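Local structure of DyP-type peroxidase (Thermobifida cellulosilytica, 4GS1) at residues T288-D291 / R295-I298; P126-D131 / G239-V244. The protein probably catalyses the hydrogen peroxide-dependent oxidation of dyes and other electron donors, using a bound iron protoporphyrin IX as its cofactor. One frame throughout, in Å; residues are numbered along the deposited sequence.

Interaction 1: residues T288-D291 / R295-I298; sequences TARD and RLVI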
# COMPACT_ATOMS: atom_id res chain seq x y z
N THR B 288 -36.11 -16.66 -4.86
CA THR B 288 -37.40 -17.22 -4.45
C THR B 288 -37.27 -18.46 -3.59
O THR B 288 -38.28 -18.99 -3.10
CB THR B 288 -38.24 -17.60 -5.68
OG1 THR B 288 -37.45 -18.43 -6.54
CG2 THR B 288 -38.67 -16.36 -6.43
N ALA B 289 -36.04 -18.95 -3.43
CA ALA B 289 -35.80 -20.19 -2.71
C ALA B 289 -36.24 -20.09 -1.25
O ALA B 289 -35.89 -19.13 -0.55
CB ALA B 289 -34.33 -20.58 -2.79
N ARG B 290 -37.00 -21.07 -0.80
CA ARG B 290 -37.47 -21.11 0.58
C ARG B 290 -37.14 -22.43 1.26
O ARG B 290 -36.97 -23.46 0.60
CB ARG B 290 -38.98 -20.89 0.64
CG ARG B 290 -39.42 -19.51 0.23
CD ARG B 290 -40.93 -19.37 0.28
NE ARG B 290 -41.33 -18.08 -0.27
CZ ARG B 290 -41.45 -16.97 0.46
NH1 ARG B 290 -41.23 -17.02 1.77
NH2 ARG B 290 -41.81 -15.83 -0.11
N ASP B 291 -37.04 -22.39 2.59
CA ASP B 291 -36.94 -23.59 3.40
C ASP B 291 -38.29 -24.28 3.46
O ASP B 291 -39.30 -23.73 3.00
CB ASP B 291 -36.52 -23.25 4.84
CG ASP B 291 -35.21 -22.51 4.91
OD1 ASP B 291 -34.24 -22.95 4.27
OD2 ASP B 291 -35.16 -21.48 5.63
N ARG B 295 -39.43 -19.97 5.25
CA ARG B 295 -38.42 -18.90 5.33
C ARG B 295 -37.64 -18.77 4.04
O ARG B 295 -37.28 -19.77 3.43
CB ARG B 295 -37.43 -19.19 6.46
CG ARG B 295 -37.91 -18.78 7.84
CD ARG B 295 -36.85 -19.10 8.88
NE ARG B 295 -36.75 -20.54 9.12
CZ ARG B 295 -35.87 -21.10 9.95
NH1 ARG B 295 -35.01 -20.33 10.60
NH2 ARG B 295 -35.86 -22.41 10.12
N LEU B 296 -37.33 -17.54 3.64
CA LEU B 296 -36.45 -17.33 2.49
C LEU B 296 -35.04 -17.81 2.82
O LEU B 296 -34.52 -17.55 3.91
CB LEU B 296 -36.40 -15.84 2.10
CG LEU B 296 -37.67 -15.26 1.50
CD1 LEU B 296 -37.57 -13.75 1.41
CD2 LEU B 296 -37.91 -15.86 0.12
N VAL B 297 -34.43 -18.52 1.87
CA VAL B 297 -33.05 -19.01 2.02
C VAL B 297 -32.05 -17.85 2.07
O VAL B 297 -31.14 -17.83 2.90
CB VAL B 297 -32.70 -20.01 0.90
CG1 VAL B 297 -31.21 -20.35 0.91
CG2 VAL B 297 -33.54 -21.29 1.05
N ILE B 298 -32.23 -16.89 1.17
CA ILE B 298 -31.44 -15.66 1.20
C ILE B 298 -32.30 -14.61 1.90
O ILE B 298 -33.40 -14.32 1.46
CB ILE B 298 -31.08 -15.22 -0.24
CG1 ILE B 298 -30.10 -16.23 -0.85
CG2 ILE B 298 -30.47 -13.83 -0.26
CD1 ILE B 298 -29.85 -16.05 -2.33
O HOH W 1 -34.08 -16.99 -1.18
O HOH W 2 -33.46 -19.66 5.86
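Arg290 and Leu296 face one another in a single antiparallel bridge, their CA atoms 4.4 Å apart, and this bridged pair with two backbone bonds joins 288-291 to 295-298. The backbone bonds come first. Val297 N donates to Ala289 O at 2.9 Å. Asp291 N donates to Arg295 O at 2.8 Å. They flank Arg290 and Leu296, which form a non-hydrogen-bonded pair.

Water extends this polar frame. One molecule donates to Ala289 O and accepts from Ile298 N, so that the carbonyl is gripped twice. A second donates to both Leu296 O and Asp291 OD2, bridging the leucine carbonyl and the aspartate carboxylate.

A methyl group over a guanidinium face makes the next contact. Leu296 CD2 sits over the centre of one face of the Arg290 guanidinium, 3.7 Å from its CZ, while NH1 of that arginine bonds to Gly294 O in the turn. With CG anti to the carbonyl carbon (chi1 -67°) and an extended chain as far as NE, Arg290 lays its flat end over the leucine. The apolar pair is Ala289 CB with Val297 CG2, at 4.0 Å.

Charge adds a looser link: Asp291 OD2 stands 3.9 Å from Arg295 NE, well out of the guanidinium plane, a long salt bridge to which no N-H is directed. Arg295 finds its other acidic partner in Asp293, through NH2.

The arrangement is that of a very short beta hairpin, reduced to a single antiparallel bridge with neither segment a regular strand, in the surface loop between helices 259-266 and 303-307.

Interaction 2: residues P126-D131 / G239-V244; sequences PDALAD and GSYLVV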
# COMPACT_ATOMS: atom_id res chain seq x y z
N PRO B 126 -23.90 16.86 -19.16
CA PRO B 126 -24.95 15.86 -19.38
C PRO B 126 -25.71 15.58 -18.09
O PRO B 126 -25.14 15.74 -17.01
CB PRO B 126 -24.18 14.61 -19.80
CG PRO B 126 -22.82 15.11 -20.26
CD PRO B 126 -22.55 16.30 -19.39
N ASP B 127 -26.98 15.20 -18.20
CA ASP B 127 -27.76 14.83 -17.02
C ASP B 127 -27.06 13.74 -16.20
O ASP B 127 -27.17 13.71 -14.97
CB ASP B 127 -29.16 14.33 -17.42
CG ASP B 127 -30.06 15.45 -17.90
OD1 ASP B 127 -29.72 16.64 -17.73
OD2 ASP B 127 -31.14 15.13 -18.43
N ALA B 128 -26.34 12.85 -16.87
CA ALA B 128 -25.65 11.76 -16.19
C ALA B 128 -24.52 12.24 -15.28
O ALA B 128 -24.05 11.50 -14.42
CB ALA B 128 -25.11 10.75 -17.21
N LEU B 129 -24.08 13.48 -15.49
CA LEU B 129 -23.05 14.08 -14.64
C LEU B 129 -23.65 14.87 -13.46
O LEU B 129 -22.94 15.59 -12.77
CB LEU B 129 -22.09 14.95 -15.47
CG LEU B 129 -20.76 15.43 -14.88
CD1 LEU B 129 -20.02 14.30 -14.18
CD2 LEU B 129 -19.88 16.04 -15.97
N ALA B 130 -24.95 14.74 -13.23
CA ALA B 130 -25.56 15.41 -12.07
C ALA B 130 -24.94 14.89 -10.78
O ALA B 130 -24.57 13.72 -10.70
CB ALA B 130 -27.06 15.19 -12.05
N ASP B 131 -24.82 15.76 -9.78
CA ASP B 131 -24.27 15.33 -8.49
C ASP B 131 -25.03 14.13 -7.92
O ASP B 131 -26.25 14.01 -8.10
CB ASP B 131 -24.30 16.48 -7.47
CG ASP B 131 -23.38 17.63 -7.84
OD1 ASP B 131 -23.54 18.72 -7.26
OD2 ASP B 131 -22.49 17.45 -8.71
N GLY B 239 -18.30 7.39 -23.74
CA GLY B 239 -17.52 7.44 -22.51
C GLY B 239 -18.14 6.57 -21.42
O GLY B 239 -19.10 5.85 -21.67
N SER B 240 -17.60 6.64 -20.21
CA SER B 240 -18.21 5.92 -19.10
C SER B 240 -18.21 6.84 -17.90
O SER B 240 -17.45 7.81 -17.87
CB SER B 240 -17.43 4.64 -18.79
OG SER B 240 -18.12 3.84 -17.83
N TYR B 241 -19.08 6.56 -16.94
CA TYR B 241 -19.08 7.30 -15.67
C TYR B 241 -18.59 6.42 -14.54
O TYR B 241 -19.00 5.27 -14.40
CB TYR B 241 -20.48 7.84 -15.34
CG TYR B 241 -20.94 8.91 -16.30
CD1 TYR B 241 -20.70 10.25 -16.04
CD2 TYR B 241 -21.59 8.58 -17.47
CE1 TYR B 241 -21.12 11.24 -16.92
CE2 TYR B 241 -22.01 9.56 -18.36
CZ TYR B 241 -21.77 10.89 -18.07
OH TYR B 241 -22.19 11.88 -18.95
N LEU B 242 -17.70 6.99 -13.72
CA LEU B 242 -17.15 6.31 -12.55
C LEU B 242 -17.71 6.90 -11.27
O LEU B 242 -17.62 8.11 -11.04
CB LEU B 242 -15.63 6.50 -12.53
CG LEU B 242 -14.94 6.13 -11.21
CD1 LEU B 242 -15.06 4.63 -10.95
CD2 LEU B 242 -13.49 6.53 -11.25
N VAL B 243 -18.29 6.05 -10.43
CA VAL B 243 -18.59 6.44 -9.06
C VAL B 243 -17.57 5.80 -8.13
O VAL B 243 -17.44 4.57 -8.10
CB VAL B 243 -20.01 6.01 -8.63
CG1 VAL B 243 -20.19 6.25 -7.12
CG2 VAL B 243 -21.05 6.77 -9.43
N VAL B 244 -16.85 6.62 -7.38
CA VAL B 244 -15.91 6.13 -6.37
C VAL B 244 -16.53 6.29 -4.99
O VAL B 244 -17.07 7.35 -4.67
CB VAL B 244 -14.62 6.97 -6.37
CG1 VAL B 244 -13.66 6.44 -5.31
CG2 VAL B 244 -13.97 6.96 -7.73
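Ala128 presses its methyl group onto the ring of Tyr241, an example of a loop resting on a tyrosine side chain that strand 240-249 projects. The close part of the contact is here and at the hydroxyl: Ala128 CB lies 3.5 Å from Tyr241 CZ and 3.9 Å from the ring centroid, 30° off the normal, a CH-pi contact over the face. Ala128 O also stands above a face of the ring, offset toward the rim.

At the phenol end, Pro126 CB approaches Tyr241 OH to 3.5 Å, and CG of the proline comes equally near; the pyrrolidine meets the hydroxyl oxygen obliquely. Leu129 is looser, its CB 4.1 Å from Tyr241 CE1. The tyrosine reaches the loop because its CG is anti to the carbonyl carbon (chi1 -67°), on a CB that already points that way. The loop presents its three residues through a 3-10 turn at 127-128, in which Leu129 N bonds to Pro126 O at 2.9 Å and Ala130 N to Asp127 O. Pro347, Leu376 and Ala378 add to the packing around Tyr241.

The solvent side is quite different. Asp127 points away from the strand and is exposed, as are Ala130 and Asp131. There Asp131 OD2 forms a salt bridge with Arg125 NH2, which also hydrogen-bonds to O of the buried Leu129.

No hydrogen bond crosses between the segments. A loop laying its Pro126, Ala128 and Leu129 side against the start of strand 240-249, an inner strand of a four-stranded antiparallel sheet in 2-3-1-4 order, joins the N-terminal half to the C-terminal ferredoxin-like sheet of the DyP-type peroxidase fold.

In the fold
The two contacts sit at unlike depths in one chain. Measured from the centre of each contact to the centre of the chain, interaction 2 lies about 12 Å away, whereas interaction 1 lies about 32 Å out, at the surface; their centres are about 36 Å apart and their nearest atoms about 24 Å, so neither touches the other. Interaction 2 links chain regions more than a hundred residues apart, while interaction 1 folds a local loop. Both 239-244 and the segments of interaction 1 belong to the C-terminal family region, which also supplies the heme pocket. Tyr241 has its side chain about 13 Å from the heme, well beyond direct contact.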